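Local coordinates for protein Non-sulfated chondroitin lyase E66 (Autographa californica nucleopolyhedrovirus, PDB 3VSN) that cleaves non-sulfated chondroitin as a polysaccharide lyase of the occlusion-derived virus envelope and is essential for oral infection of the insect host, at residues 54-59 with 89-94; 60-65 with 113-118; 346-351 with 434-439; 601-606 with 618-623. One frame throughout, in Å; residues are numbered along the deposited sequence.

Contact 1 of 4, residues 54-59 with 89-94; sequences VNPNRN and CVRYNN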
loop_
_atom_site.group_PDB
_atom_site.type_symbol
_atom_site.label_atom_id
_atom_site.label_comp_id
_atom_site.label_asym_id
_atom_site.label_seq_id
_atom_site.Cartn_x
_atom_site.Cartn_y
_atom_site.Cartn_z
ATOM N N VAL A 54 7.193 18.578 -8.940
ATOM C CA VAL A 54 7.714 19.208 -7.725
ATOM C C VAL A 54 8.870 20.144 -8.035
ATOM O O VAL A 54 9.749 19.806 -8.830
ATOM C CB VAL A 54 8.197 18.160 -6.695
ATOM C CG1 VAL A 54 8.551 18.823 -5.366
ATOM C CG2 VAL A 54 7.142 17.089 -6.481
ATOM N N ASN A 55 8.860 21.311 -7.391
ATOM C CA ASN A 55 9.961 22.272 -7.454
ATOM C C ASN A 55 10.461 22.517 -8.891
ATOM O O ASN A 55 11.637 22.309 -9.186
ATOM C CB ASN A 55 11.103 21.823 -6.522
ATOM C CG ASN A 55 12.156 22.898 -6.308
ATOM O OD1 ASN A 55 11.861 24.095 -6.327
ATOM N ND2 ASN A 55 13.397 22.472 -6.098
ATOM N N PRO A 56 9.560 22.950 -9.793
ATOM C CA PRO A 56 9.990 23.127 -11.176
ATOM C C PRO A 56 10.943 24.306 -11.338
ATOM O O PRO A 56 10.866 25.280 -10.584
ATOM C CB PRO A 56 8.679 23.399 -11.915
ATOM C CG PRO A 56 7.795 24.021 -10.892
ATOM C CD PRO A 56 8.149 23.343 -9.598
ATOM N N ASN A 57 11.846 24.202 -12.306
ATOM C CA ASN A 57 12.689 25.331 -12.680
ATOM C C ASN A 57 12.782 25.499 -14.198
ATOM O O ASN A 57 13.701 26.136 -14.705
ATOM C CB ASN A 57 14.076 25.238 -12.024
ATOM C CG ASN A 57 14.909 24.087 -12.556
ATOM O OD1 ASN A 57 14.381 23.092 -13.055
ATOM N ND2 ASN A 57 16.227 24.218 -12.444
ATOM N N ARG A 58 11.805 24.936 -14.908
ATOM C CA ARG A 58 11.719 25.049 -16.361
ATOM C C ARG A 58 11.603 26.516 -16.786
ATOM O O ARG A 58 10.896 27.301 -16.145
ATOM C CB ARG A 58 10.533 24.235 -16.887
ATOM C CG ARG A 58 10.661 23.807 -18.341
ATOM C CD ARG A 58 9.400 23.126 -18.845
ATOM N NE ARG A 58 9.378 21.686 -18.596
ATOM C CZ ARG A 58 9.727 20.762 -19.487
ATOM N NH1 ARG A 58 10.142 21.115 -20.699
ATOM N NH2 ARG A 58 9.666 19.477 -19.166
ATOM N N ASN A 59 12.312 26.874 -17.857
ATOM C CA ASN A 59 12.315 28.240 -18.387
ATOM C C ASN A 59 10.996 28.654 -19.028
ATOM O O ASN A 59 10.287 27.823 -19.594
ATOM C CB ASN A 59 13.455 28.424 -19.395
ATOM C CG ASN A 59 14.798 28.640 -18.726
ATOM O OD1 ASN A 59 14.930 29.458 -17.814
ATOM N ND2 ASN A 59 15.808 27.915 -19.187
ATOM N N CYS A 89 3.251 27.674 -8.568
ATOM C CA CYS A 89 2.362 28.262 -7.560
ATOM C C CYS A 89 2.806 27.889 -6.154
ATOM O O CYS A 89 2.845 28.738 -5.264
ATOM C CB CYS A 89 0.914 27.817 -7.766
ATOM S SG CYS A 89 0.109 28.558 -9.198
ATOM N N VAL A 90 3.144 26.615 -5.966
ATOM C CA VAL A 90 3.601 26.112 -4.669
ATOM C C VAL A 90 4.917 26.788 -4.264
ATOM O O VAL A 90 5.087 27.183 -3.106
ATOM C CB VAL A 90 3.719 24.566 -4.668
ATOM C CG1 VAL A 90 4.241 24.048 -3.331
ATOM C CG2 VAL A 90 2.371 23.927 -4.987
ATOM N N ARG A 91 5.828 26.940 -5.225
ATOM C CA ARG A 91 7.092 27.657 -5.014
ATOM C C ARG A 91 6.859 29.118 -4.632
ATOM O O ARG A 91 7.486 29.634 -3.703
ATOM C CB ARG A 91 7.980 27.593 -6.261
ATOM C CG ARG A 91 8.546 26.218 -6.579
ATOM C CD ARG A 91 9.703 26.318 -7.564
ATOM N NE ARG A 91 10.830 27.048 -6.986
ATOM C CZ ARG A 91 11.946 27.367 -7.635
ATOM N NH1 ARG A 91 12.112 27.027 -8.909
ATOM N NH2 ARG A 91 12.902 28.037 -7.006
ATOM N N TYR A 92 5.960 29.781 -5.357
ATOM C CA TYR A 92 5.613 31.174 -5.082
ATOM C C TYR A 92 5.077 31.350 -3.657
ATOM O O TYR A 92 5.347 32.356 -2.993
ATOM C CB TYR A 92 4.567 31.665 -6.089
ATOM C CG TYR A 92 4.184 33.113 -5.894
ATOM C CD1 TYR A 92 4.942 34.133 -6.467
ATOM C CD2 TYR A 92 3.075 33.465 -5.123
ATOM C CE1 TYR A 92 4.598 35.463 -6.288
ATOM C CE2 TYR A 92 2.728 34.795 -4.934
ATOM C CZ TYR A 92 3.496 35.786 -5.519
ATOM O OH TYR A 92 3.157 37.104 -5.336
ATOM N N ASN A 93 4.321 30.356 -3.206
ATOM C CA ASN A 93 3.617 30.401 -1.933
ATOM C C ASN A 93 4.450 29.889 -0.749
ATOM O O ASN A 93 4.071 30.078 0.411
ATOM C CB ASN A 93 2.307 29.616 -2.068
ATOM C CG ASN A 93 1.452 29.663 -0.819
ATOM O OD1 ASN A 93 1.336 28.663 -0.104
ATOM N ND2 ASN A 93 0.837 30.813 -0.555
ATOM N N ASN A 94 5.589 29.262 -1.042
ATOM C CA ASN A 94 6.398 28.596 -0.016
ATOM C C ASN A 94 7.456 29.506 0.606
ATOM O O ASN A 94 8.410 29.918 -0.060
ATOM C CB ASN A 94 7.032 27.316 -0.581
ATOM C CG ASN A 94 7.786 26.514 0.469
ATOM O OD1 ASN A 94 7.504 26.601 1.663
ATOM N ND2 ASN A 94 8.750 25.724 0.019
#
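Arg91 reaches out from the last turn of helix 75-93 and lays its guanidinium group against Asn55 and Pro56 in the loop that follows helix 29-48. Hydrogen bonding comes first: Arg91 NH1 donates to Pro56 O at 2.7 Å, with an angle of 151° at the hydrogen. The carbonyl oxygen sits at the edge of the guanidinium, nearly in its plane.

The polar contact with Asn55 is of another kind. Asn55 OD1 lies over one face of the guanidinium, 3.2 Å from Arg91 NE, and the angle is too poor for a hydrogen bond; the amide and guanidinium planes stand nearly at right angles, 77° apart. With Asn55 CG opposite the backbone N (chi1 -168°), OD1 is carried over the arginine, where an oxygen above the cationic plane is probably favourable electrostatically. NE itself makes a salt bridge with Asp97 OD2, so two different N-H groups of one guanidinium hold partners on separate loops.

Apolar contact is slighter. Pro56 CD meets Arg91 CD at 3.9 Å as the two side chains run past each other in opposite senses. The ring of Pro56 also rests on Tyr88 and Thr84, about one and two turns before Arg91 on the same helix. Here an arginine near a helix C-terminus ties down the connection between helices through a main-chain carbonyl, within the N-terminal alpha-helical domain of the polysaccharide lyase 8 type, away from the catalytic residues.

Contact 2 of 4, residues 60-65 with 113-118; sequences WNDNTV and LRIICS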
loop_
_atom_site.group_PDB
_atom_site.type_symbol
_atom_site.label_atom_id
_atom_site.label_comp_id
_atom_site.label_asym_id
_atom_site.label_seq_id
_atom_site.Cartn_x
_atom_site.Cartn_y
_atom_site.Cartn_z
ATOM N N TRP A 60 10.691 29.947 -18.945
ATOM C CA TRP A 60 9.441 30.502 -19.465
ATOM C C TRP A 60 9.543 30.894 -20.911
ATOM O O TRP A 60 10.585 31.364 -21.369
ATOM C CB TRP A 60 8.999 31.696 -18.626
ATOM C CG TRP A 60 8.778 31.348 -17.174
ATOM C CD1 TRP A 60 9.727 31.313 -16.155
ATOM C CD2 TRP A 60 7.514 30.962 -16.530
ATOM N NE1 TRP A 60 9.153 30.951 -14.962
ATOM C CE2 TRP A 60 7.833 30.724 -15.115
ATOM C CE3 TRP A 60 6.202 30.802 -16.963
ATOM C CZ2 TRP A 60 6.865 30.342 -14.199
ATOM C CZ3 TRP A 60 5.234 30.416 -16.026
ATOM C CH2 TRP A 60 5.559 30.192 -14.678
ATOM N N ASN A 61 8.438 30.720 -21.628
ATOM C CA ASN A 61 8.368 30.949 -23.065
ATOM C C ASN A 61 7.019 31.595 -23.405
ATOM O O ASN A 61 5.971 31.057 -23.046
ATOM C CB ASN A 61 8.549 29.605 -23.786
ATOM C CG ASN A 61 8.461 29.716 -25.293
ATOM O OD1 ASN A 61 7.409 30.030 -25.845
ATOM N ND2 ASN A 61 9.560 29.419 -25.972
ATOM N N ASP A 62 7.044 32.745 -24.082
ATOM C CA ASP A 62 5.809 33.496 -24.376
ATOM C C ASP A 62 4.844 32.811 -25.347
ATOM O O ASP A 62 3.691 33.229 -25.475
ATOM C CB ASP A 62 6.115 34.926 -24.857
ATOM C CG ASP A 62 5.782 35.991 -23.810
ATOM O OD1 ASP A 62 5.291 35.645 -22.714
ATOM O OD2 ASP A 62 6.001 37.190 -24.093
ATOM N N ASN A 63 5.312 31.764 -26.022
ATOM C CA ASN A 63 4.479 31.018 -26.963
ATOM C C ASN A 63 3.876 29.750 -26.358
ATOM O O ASN A 63 2.671 29.509 -26.478
ATOM C CB ASN A 63 5.273 30.673 -28.230
ATOM C CG ASN A 63 5.686 31.902 -29.020
ATOM O OD1 ASN A 63 6.870 32.110 -29.287
ATOM N ND2 ASN A 63 4.713 32.724 -29.396
ATOM N N THR A 64 4.717 28.951 -25.706
ATOM C CA THR A 64 4.320 27.627 -25.222
ATOM C C THR A 64 4.282 27.539 -23.690
ATOM O O THR A 64 4.252 26.440 -23.128
ATOM C CB THR A 64 5.252 26.529 -25.783
ATOM O OG1 THR A 64 6.607 26.812 -25.414
ATOM C CG2 THR A 64 5.144 26.446 -27.304
ATOM N N VAL A 65 4.265 28.700 -23.034
ATOM C CA VAL A 65 4.349 28.834 -21.563
ATOM C C VAL A 65 5.739 28.456 -21.031
ATOM O O VAL A 65 6.362 29.242 -20.315
ATOM C CB VAL A 65 3.228 28.082 -20.797
ATOM C CG1 VAL A 65 3.246 28.461 -19.323
ATOM C CG2 VAL A 65 1.860 28.390 -21.390
ATOM N N LEU A 113 -1.510 31.832 -17.403
ATOM C CA LEU A 113 -2.962 31.642 -17.405
ATOM C C LEU A 113 -3.615 32.338 -18.601
ATOM O O LEU A 113 -4.490 31.762 -19.251
ATOM C CB LEU A 113 -3.583 32.125 -16.086
ATOM C CG LEU A 113 -5.045 31.754 -15.807
ATOM C CD1 LEU A 113 -5.247 30.242 -15.803
ATOM C CD2 LEU A 113 -5.500 32.357 -14.486
ATOM N N ARG A 114 -3.181 33.568 -18.883
ATOM C CA ARG A 114 -3.631 34.317 -20.061
ATOM C C ARG A 114 -3.374 33.549 -21.354
ATOM O O ARG A 114 -4.244 33.494 -22.226
ATOM C CB ARG A 114 -2.933 35.678 -20.146
ATOM C CG ARG A 114 -3.387 36.697 -19.119
ATOM C CD ARG A 114 -2.495 37.927 -19.175
ATOM N NE ARG A 114 -2.770 38.850 -18.077
ATOM C CZ ARG A 114 -1.902 39.743 -17.612
ATOM N NH1 ARG A 114 -0.689 39.837 -18.142
ATOM N NH2 ARG A 114 -2.246 40.541 -16.611
ATOM N N ILE A 115 -2.180 32.963 -21.470
ATOM C CA ILE A 115 -1.805 32.190 -22.658
ATOM C C ILE A 115 -2.746 30.996 -22.860
ATOM O O ILE A 115 -3.235 30.770 -23.968
ATOM C CB ILE A 115 -0.320 31.746 -22.626
ATOM C CG1 ILE A 115 0.610 32.963 -22.733
ATOM C CG2 ILE A 115 -0.017 30.781 -23.764
ATOM C CD1 ILE A 115 2.044 32.698 -22.314
ATOM N N ILE A 116 -3.017 30.257 -21.784
ATOM C CA ILE A 116 -3.949 29.124 -21.837
ATOM C C ILE A 116 -5.361 29.560 -22.247
ATOM O O ILE A 116 -5.988 28.928 -23.101
ATOM C CB ILE A 116 -3.991 28.347 -20.496
ATOM C CG1 ILE A 116 -2.643 27.669 -20.235
ATOM C CG2 ILE A 116 -5.102 27.302 -20.506
ATOM C CD1 ILE A 116 -2.479 27.138 -18.825
ATOM N N CYS A 117 -5.847 30.646 -21.647
ATOM C CA CYS A 117 -7.181 31.171 -21.948
ATOM C C CYS A 117 -7.346 31.573 -23.414
ATOM O O CYS A 117 -8.419 31.394 -23.989
ATOM C CB CYS A 117 -7.525 32.341 -21.025
ATOM S SG CYS A 117 -7.849 31.821 -19.326
ATOM N N SER A 118 -6.275 32.091 -24.013
ATOM C CA SER A 118 -6.291 32.490 -25.421
ATOM C C SER A 118 -6.318 31.293 -26.379
ATOM O O SER A 118 -6.625 31.455 -27.560
ATOM C CB SER A 118 -5.099 33.398 -25.742
ATOM O OG SER A 118 -3.901 32.650 -25.873
#
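Val65 and Ile115 bring the two backbones closest, with 7.1 Å between their CA atoms, where a tight turn joining the short antiparallel strands 60-61 and 65-66 leans on helix 103-119. Ile115 carries the helix side of the contact with both of its branches. Ile115 CG2 meets the CG2 methyl of Val65 at 3.9 Å, the two side chains passing in opposite directions, and also lies 4.0 Å from Asn63 O. The longer branch runs to the main chain of the turn, ending with Ile115 CD1 3.6 Å from Asp62 O. Because CG1 stands anti to the carbonyl carbon (chi1 -67°) and the chain then extends, CD1 reaches Asp62, while CG2 is shared between Val65 and Asn63 O.

What keeps the turn in shape is Asn61. Asn61 OD1 accepts from Asn63 N at 2.7 Å and from Thr64 N at 2.9 Å, the two donors arriving from opposite faces of the amide plane; the first bond makes an Asx turn and the pair an Asx motif. Asn61 N to Val65 O, 2.9 Å, closes the hairpin behind it. The carboxylate of Asp62 is held by Asn111 ND2, one turn back along the helix from Ile115, a polar link beside the apolar one. Asn63 O, meanwhile, accepts from Trp72 NE1, and the Trp72 side chain also touches both Val65 and Ile115.

The contact lies near the surface of the helical domain, with the Val65 side chain resting on Val81 and Leu85 of helix 75-93, while Ile116 reaches Leu85 and, on helix 138-154, Met144.

Contact 3 of 4, residues 346-351 with 434-439; sequences LAYYES and FAEMNN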
loop_
_atom_site.group_PDB
_atom_site.type_symbol
_atom_site.label_atom_id
_atom_site.label_comp_id
_atom_site.label_asym_id
_atom_site.label_seq_id
_atom_site.Cartn_x
_atom_site.Cartn_y
_atom_site.Cartn_z
ATOM N N LEU A 346 -10.961 -13.173 -1.807
ATOM C CA LEU A 346 -10.264 -12.106 -2.530
ATOM C C LEU A 346 -9.202 -12.652 -3.475
ATOM O O LEU A 346 -8.615 -13.705 -3.217
ATOM C CB LEU A 346 -9.636 -11.102 -1.551
ATOM C CG LEU A 346 -10.572 -10.293 -0.638
ATOM C CD1 LEU A 346 -9.781 -9.580 0.453
ATOM C CD2 LEU A 346 -11.410 -9.295 -1.433
ATOM N N ALA A 347 -8.964 -11.927 -4.566
ATOM C CA ALA A 347 -7.920 -12.286 -5.518
ATOM C C ALA A 347 -6.566 -12.338 -4.820
ATOM O O ALA A 347 -6.277 -11.513 -3.952
ATOM C CB ALA A 347 -7.877 -11.288 -6.667
ATOM N N TYR A 348 -5.750 -13.320 -5.186
ATOM C CA TYR A 348 -4.362 -13.341 -4.735
ATOM C C TYR A 348 -3.471 -12.610 -5.733
ATOM O O TYR A 348 -2.326 -12.282 -5.428
ATOM C CB TYR A 348 -3.865 -14.773 -4.488
ATOM C CG TYR A 348 -3.629 -15.612 -5.732
ATOM C CD1 TYR A 348 -4.621 -16.463 -6.221
ATOM C CD2 TYR A 348 -2.405 -15.572 -6.406
ATOM C CE1 TYR A 348 -4.404 -17.244 -7.349
ATOM C CE2 TYR A 348 -2.178 -16.346 -7.534
ATOM C CZ TYR A 348 -3.181 -17.177 -8.001
ATOM O OH TYR A 348 -2.953 -17.945 -9.117
ATOM N N TYR A 349 -4.008 -12.349 -6.925
ATOM C CA TYR A 349 -3.231 -11.716 -7.985
ATOM C C TYR A 349 -4.118 -11.091 -9.056
ATOM O O TYR A 349 -5.239 -11.548 -9.291
ATOM C CB TYR A 349 -2.265 -12.729 -8.618
ATOM C CG TYR A 349 -1.322 -12.126 -9.638
ATOM C CD1 TYR A 349 -0.509 -11.043 -9.310
ATOM C CD2 TYR A 349 -1.241 -12.643 -10.931
ATOM C CE1 TYR A 349 0.352 -10.487 -10.243
ATOM C CE2 TYR A 349 -0.372 -12.098 -11.867
ATOM C CZ TYR A 349 0.420 -11.025 -11.517
ATOM O OH TYR A 349 1.279 -10.473 -12.440
ATOM N N GLU A 350 -3.606 -10.037 -9.686
ATOM C CA GLU A 350 -4.233 -9.439 -10.858
ATOM C C GLU A 350 -3.146 -9.143 -11.885
ATOM O O GLU A 350 -2.131 -8.530 -11.560
ATOM C CB GLU A 350 -4.980 -8.153 -10.488
ATOM C CG GLU A 350 -5.891 -7.629 -11.592
ATOM C CD GLU A 350 -6.397 -6.221 -11.329
ATOM O OE1 GLU A 350 -5.595 -5.365 -10.909
ATOM O OE2 GLU A 350 -7.596 -5.967 -11.554
ATOM N N SER A 351 -3.362 -9.600 -13.115
ATOM C CA SER A 351 -2.431 -9.356 -14.214
ATOM C C SER A 351 -3.062 -8.497 -15.310
ATOM O O SER A 351 -4.273 -8.272 -15.318
ATOM C CB SER A 351 -1.946 -10.682 -14.806
ATOM O OG SER A 351 -3.036 -11.468 -15.260
ATOM N N PHE A 434 -2.537 -22.320 -5.006
ATOM C CA PHE A 434 -2.692 -21.492 -6.195
ATOM C C PHE A 434 -2.631 -22.345 -7.463
ATOM O O PHE A 434 -1.550 -22.789 -7.868
ATOM C CB PHE A 434 -1.600 -20.416 -6.243
ATOM C CG PHE A 434 -1.381 -19.695 -4.933
ATOM C CD1 PHE A 434 -2.164 -18.598 -4.588
ATOM C CD2 PHE A 434 -0.368 -20.093 -4.060
ATOM C CE1 PHE A 434 -1.952 -17.918 -3.395
ATOM C CE2 PHE A 434 -0.153 -19.420 -2.865
ATOM C CZ PHE A 434 -0.945 -18.329 -2.533
ATOM N N ALA A 435 -3.789 -22.568 -8.084
ATOM C CA ALA A 435 -3.883 -23.372 -9.308
ATOM C C ALA A 435 -2.969 -22.856 -10.425
ATOM O O ALA A 435 -2.317 -23.645 -11.109
ATOM C CB ALA A 435 -5.326 -23.455 -9.793
ATOM N N GLU A 436 -2.904 -21.534 -10.578
ATOM C CA GLU A 436 -2.165 -20.909 -11.680
ATOM C C GLU A 436 -0.649 -20.857 -11.466
ATOM O O GLU A 436 0.099 -20.511 -12.382
ATOM C CB GLU A 436 -2.711 -19.503 -11.969
ATOM C CG GLU A 436 -4.170 -19.457 -12.413
ATOM C CD GLU A 436 -5.167 -19.546 -11.264
ATOM O OE1 GLU A 436 -4.762 -19.480 -10.082
ATOM O OE2 GLU A 436 -6.373 -19.684 -11.545
ATOM N N MET A 437 -0.195 -21.187 -10.260
ATOM C CA MET A 437 1.239 -21.292 -9.992
ATOM C C MET A 437 1.642 -22.750 -9.802
ATOM O O MET A 437 2.340 -23.096 -8.841
ATOM C CB MET A 437 1.651 -20.427 -8.791
ATOM C CG MET A 437 1.576 -18.930 -9.073
ATOM S SD MET A 437 2.418 -17.871 -7.875
ATOM C CE MET A 437 1.368 -18.071 -6.441
ATOM N N ASN A 438 1.193 -23.600 -10.730
ATOM C CA ASN A 438 1.554 -25.018 -10.742
ATOM C C ASN A 438 1.046 -25.771 -9.499
ATOM O O ASN A 438 1.710 -26.684 -8.992
ATOM C CB ASN A 438 3.078 -25.151 -10.902
ATOM C CG ASN A 438 3.529 -26.572 -11.144
ATOM O OD1 ASN A 438 2.854 -27.342 -11.821
ATOM N ND2 ASN A 438 4.685 -26.928 -10.587
ATOM N N ASN A 439 -0.138 -25.383 -9.019
ATOM C CA ASN A 439 -0.731 -25.941 -7.792
ATOM C C ASN A 439 0.145 -25.782 -6.544
ATOM O O ASN A 439 0.076 -26.603 -5.621
ATOM C CB ASN A 439 -1.157 -27.411 -7.977
ATOM C CG ASN A 439 -2.548 -27.555 -8.580
ATOM O OD1 ASN A 439 -2.867 -28.582 -9.182
ATOM N ND2 ASN A 439 -3.385 -26.540 -8.407
#
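Tyr348 is met by Phe434 over one face of its ring and by Glu436 at its edge. The phenylalanine comes edge-on: Phe434 CD1 stands 3.4 Å above the tyrosine plane, over the centre of the ring, and is 3.5 Å from Tyr348 CG. The two planes are inclined by 60° and the centroids are 4.7 Å apart, a tilted T-shaped (edge-to-face) pair in which Phe434 supplies the edge. Phe434 CE1 continues the contact toward the root of the side chain, 3.8 Å from Tyr348 CB. With CG of Tyr348 lodged between the backbone N and the carbonyl carbon (chi1 72°), the ring is directed toward the end of strand 426-434 and the turn after it.

That turn belongs to the large antiparallel sheet of the beta-sandwich region, whereas Tyr348 immediately precedes strand 349-351, which pairs with strand 408-410. The contact thus joins the sheet to the strand that bears Glu350, a residue important for catalytic activity, whose carboxylate is bound by Arg300 and His246 well away from the tyrosine ring.

At the far end of the ring, Tyr348 OH donates to Glu436 OE1 at 2.6 Å. The acceptor is approached on its anti side, 31° out of the carboxylate plane, and Glu436 folds at chi2 to bring that oxygen back across the hydroxyl. The Met437 side chain runs past the tyrosine in the opposite sense, Met437 CE 4.1 Å from Tyr348 CE2; the same methyl lies over one face of the Phe434 ring, toward its rim. Thr363 of helix 359-364 touches Tyr348, Phe434 and Met437.

Contact 4 of 4, residues 601-606 with 618-623; sequences VSFMSA and MNSFTS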
loop_
_atom_site.group_PDB
_atom_site.type_symbol
_atom_site.label_atom_id
_atom_site.label_comp_id
_atom_site.label_asym_id
_atom_site.label_seq_id
_atom_site.Cartn_x
_atom_site.Cartn_y
_atom_site.Cartn_z
ATOM N N VAL A 601 -3.052 -11.973 25.712
ATOM C CA VAL A 601 -2.983 -13.063 24.740
ATOM C C VAL A 601 -4.061 -12.858 23.679
ATOM O O VAL A 601 -5.201 -12.514 24.007
ATOM C CB VAL A 601 -3.172 -14.452 25.396
ATOM C CG1 VAL A 601 -3.074 -15.553 24.354
ATOM C CG2 VAL A 601 -2.135 -14.694 26.477
ATOM N N SER A 602 -3.693 -13.071 22.416
ATOM C CA SER A 602 -4.646 -13.024 21.310
ATOM C C SER A 602 -4.665 -14.353 20.546
ATOM O O SER A 602 -3.607 -14.933 20.291
ATOM C CB SER A 602 -4.294 -11.874 20.362
ATOM O OG SER A 602 -5.055 -11.955 19.169
ATOM N N PHE A 603 -5.868 -14.823 20.201
ATOM C CA PHE A 603 -6.073 -16.028 19.384
ATOM C C PHE A 603 -6.907 -15.683 18.164
ATOM O O PHE A 603 -7.784 -14.823 18.241
ATOM C CB PHE A 603 -6.915 -17.065 20.128
ATOM C CG PHE A 603 -6.223 -17.750 21.266
ATOM C CD1 PHE A 603 -6.255 -17.203 22.542
ATOM C CD2 PHE A 603 -5.611 -18.990 21.078
ATOM C CE1 PHE A 603 -5.653 -17.857 23.607
ATOM C CE2 PHE A 603 -5.007 -19.652 22.144
ATOM C CZ PHE A 603 -5.026 -19.078 23.407
ATOM N N MET A 604 -6.677 -16.392 17.060
ATOM C CA MET A 604 -7.602 -16.370 15.926
ATOM C C MET A 604 -7.551 -17.691 15.164
ATOM O O MET A 604 -6.500 -18.325 15.086
ATOM C CB MET A 604 -7.303 -15.204 14.976
ATOM C CG MET A 604 -8.260 -15.128 13.794
ATOM S SD MET A 604 -7.976 -13.757 12.666
ATOM C CE MET A 604 -9.011 -14.256 11.287
ATOM N N SER A 605 -8.695 -18.093 14.614
ATOM C CA SER A 605 -8.788 -19.287 13.782
ATOM C C SER A 605 -8.771 -18.918 12.298
ATOM O O SER A 605 -9.429 -17.963 11.887
ATOM C CB SER A 605 -10.072 -20.054 14.103
ATOM O OG SER A 605 -10.329 -21.026 13.108
ATOM N N ALA A 606 -8.031 -19.684 11.497
ATOM C CA ALA A 606 -7.991 -19.462 10.049
ATOM C C ALA A 606 -9.328 -19.812 9.394
ATOM O O ALA A 606 -9.582 -19.428 8.251
ATOM C CB ALA A 606 -6.850 -20.248 9.409
ATOM N N MET A 618 -6.451 -24.095 26.566
ATOM C CA MET A 618 -5.664 -24.933 27.478
ATOM C C MET A 618 -4.501 -25.625 26.759
ATOM O O MET A 618 -3.371 -25.610 27.251
ATOM C CB MET A 618 -6.562 -25.962 28.188
ATOM C CG MET A 618 -5.843 -26.903 29.159
ATOM S SD MET A 618 -4.977 -28.302 28.398
ATOM C CE MET A 618 -6.334 -29.164 27.600
ATOM N N ASN A 619 -4.780 -26.222 25.602
ATOM C CA ASN A 619 -3.733 -26.885 24.817
ATOM C C ASN A 619 -2.655 -25.912 24.347
ATOM O O ASN A 619 -1.467 -26.250 24.356
ATOM C CB ASN A 619 -4.326 -27.652 23.626
ATOM C CG ASN A 619 -5.008 -28.946 24.045
ATOM O OD1 ASN A 619 -4.562 -29.632 24.963
ATOM N ND2 ASN A 619 -6.087 -29.293 23.361
ATOM N N SER A 620 -3.071 -24.707 23.956
ATOM C CA SER A 620 -2.141 -23.677 23.489
ATOM C C SER A 620 -1.195 -23.245 24.605
ATOM O O SER A 620 0.021 -23.181 24.406
ATOM C CB SER A 620 -2.899 -22.468 22.933
ATOM O OG SER A 620 -3.716 -22.849 21.838
ATOM N N PHE A 621 -1.761 -22.964 25.780
ATOM C CA PHE A 621 -0.976 -22.555 26.946
ATOM C C PHE A 621 -0.015 -23.662 27.389
ATOM O O PHE A 621 1.123 -23.386 27.769
ATOM C CB PHE A 621 -1.887 -22.126 28.106
ATOM C CG PHE A 621 -2.597 -20.808 27.888
ATOM C CD1 PHE A 621 -2.191 -19.915 26.895
ATOM C CD2 PHE A 621 -3.660 -20.442 28.713
ATOM C CE1 PHE A 621 -2.845 -18.702 26.712
ATOM C CE2 PHE A 621 -4.311 -19.227 28.539
ATOM C CZ PHE A 621 -3.907 -18.360 27.536
ATOM N N THR A 622 -0.480 -24.909 27.330
ATOM C CA THR A 622 0.359 -26.081 27.605
ATOM C C THR A 622 1.536 -26.166 26.616
ATOM O O THR A 622 2.683 -26.387 27.019
ATOM C CB THR A 622 -0.483 -27.382 27.581
ATOM O OG1 THR A 622 -1.541 -27.288 28.549
ATOM C CG2 THR A 622 0.372 -28.613 27.885
ATOM N N SER A 623 1.252 -25.962 25.332
ATOM C CA SER A 623 2.287 -26.009 24.292
ATOM C C SER A 623 3.392 -24.963 24.462
ATOM O O SER A 623 4.556 -25.242 24.172
ATOM C CB SER A 623 1.659 -25.901 22.903
ATOM O OG SER A 623 0.924 -27.077 22.605
#
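Phe603 points from strand 600-605 at helix 614-623, and its ring can be followed outward to Ser620 and Phe621. CB leaves the strand in the direction of the helix, and CG takes the place anti to the carbonyl carbon (chi1 -72°). Neither CB nor CG has a helix atom close by; the touching begins farther out. Phe603 CE2 is the first to arrive, 3.6 Å from Ser620 CB and 3.5 Å from Ser620 OG, both met at the ring's edge near its plane. That hydroxyl is hydrogen-bonded to Val616 O one turn earlier in the helix, so its polar need is met within the helix while its flank rests against the aromatic edge. At the tip, Phe603 CZ lies 4.0 Å from Phe621 CE1. The two rings meet obliquely, centroids 6.0 Å apart and planes at 51°.

This is a helix laid over one face of an antiparallel beta-sheet in the C-terminal part of the chain: strand 600-605 runs between strands 592-597 and 654-658, and the axes of 601-605 and 618-623 come within 11.5 Å, their N-to-C directions 122° apart.

Two residues before Phe603 on the same face, Val601 also points at the helix. Val601 CG1 sits at the edge of the Phe621 ring, 3.9 Å from Phe621 CE1, which makes that one ring carbon the meeting point for both strand residues. The Phe621 side chain touches Ile658 of strand 654-658 and Leu629 as well.

In the fold
Contacts 1 and 2 share the N-terminal helical domain, their centres about 17 Å apart. Segments 54-59 and 60-65 are consecutive, and their partners lie on the successive helices 75-93 and 103-119, so the two contacts interleave along the chain and fasten one continuous connection to two helices. Contacts 3 and 4 follow in series in the strand-rich remainder, their centres about 30 Å apart and on different antiparallel sheets. About 45 Å separates the centres of contacts 1 and 3, and about 68 Å those of contacts 2 and 4. Only contact 3 includes a residue important for catalysis, Glu350, whose carboxylate meets His246 and Arg300; the others lie away from the catalytic residues.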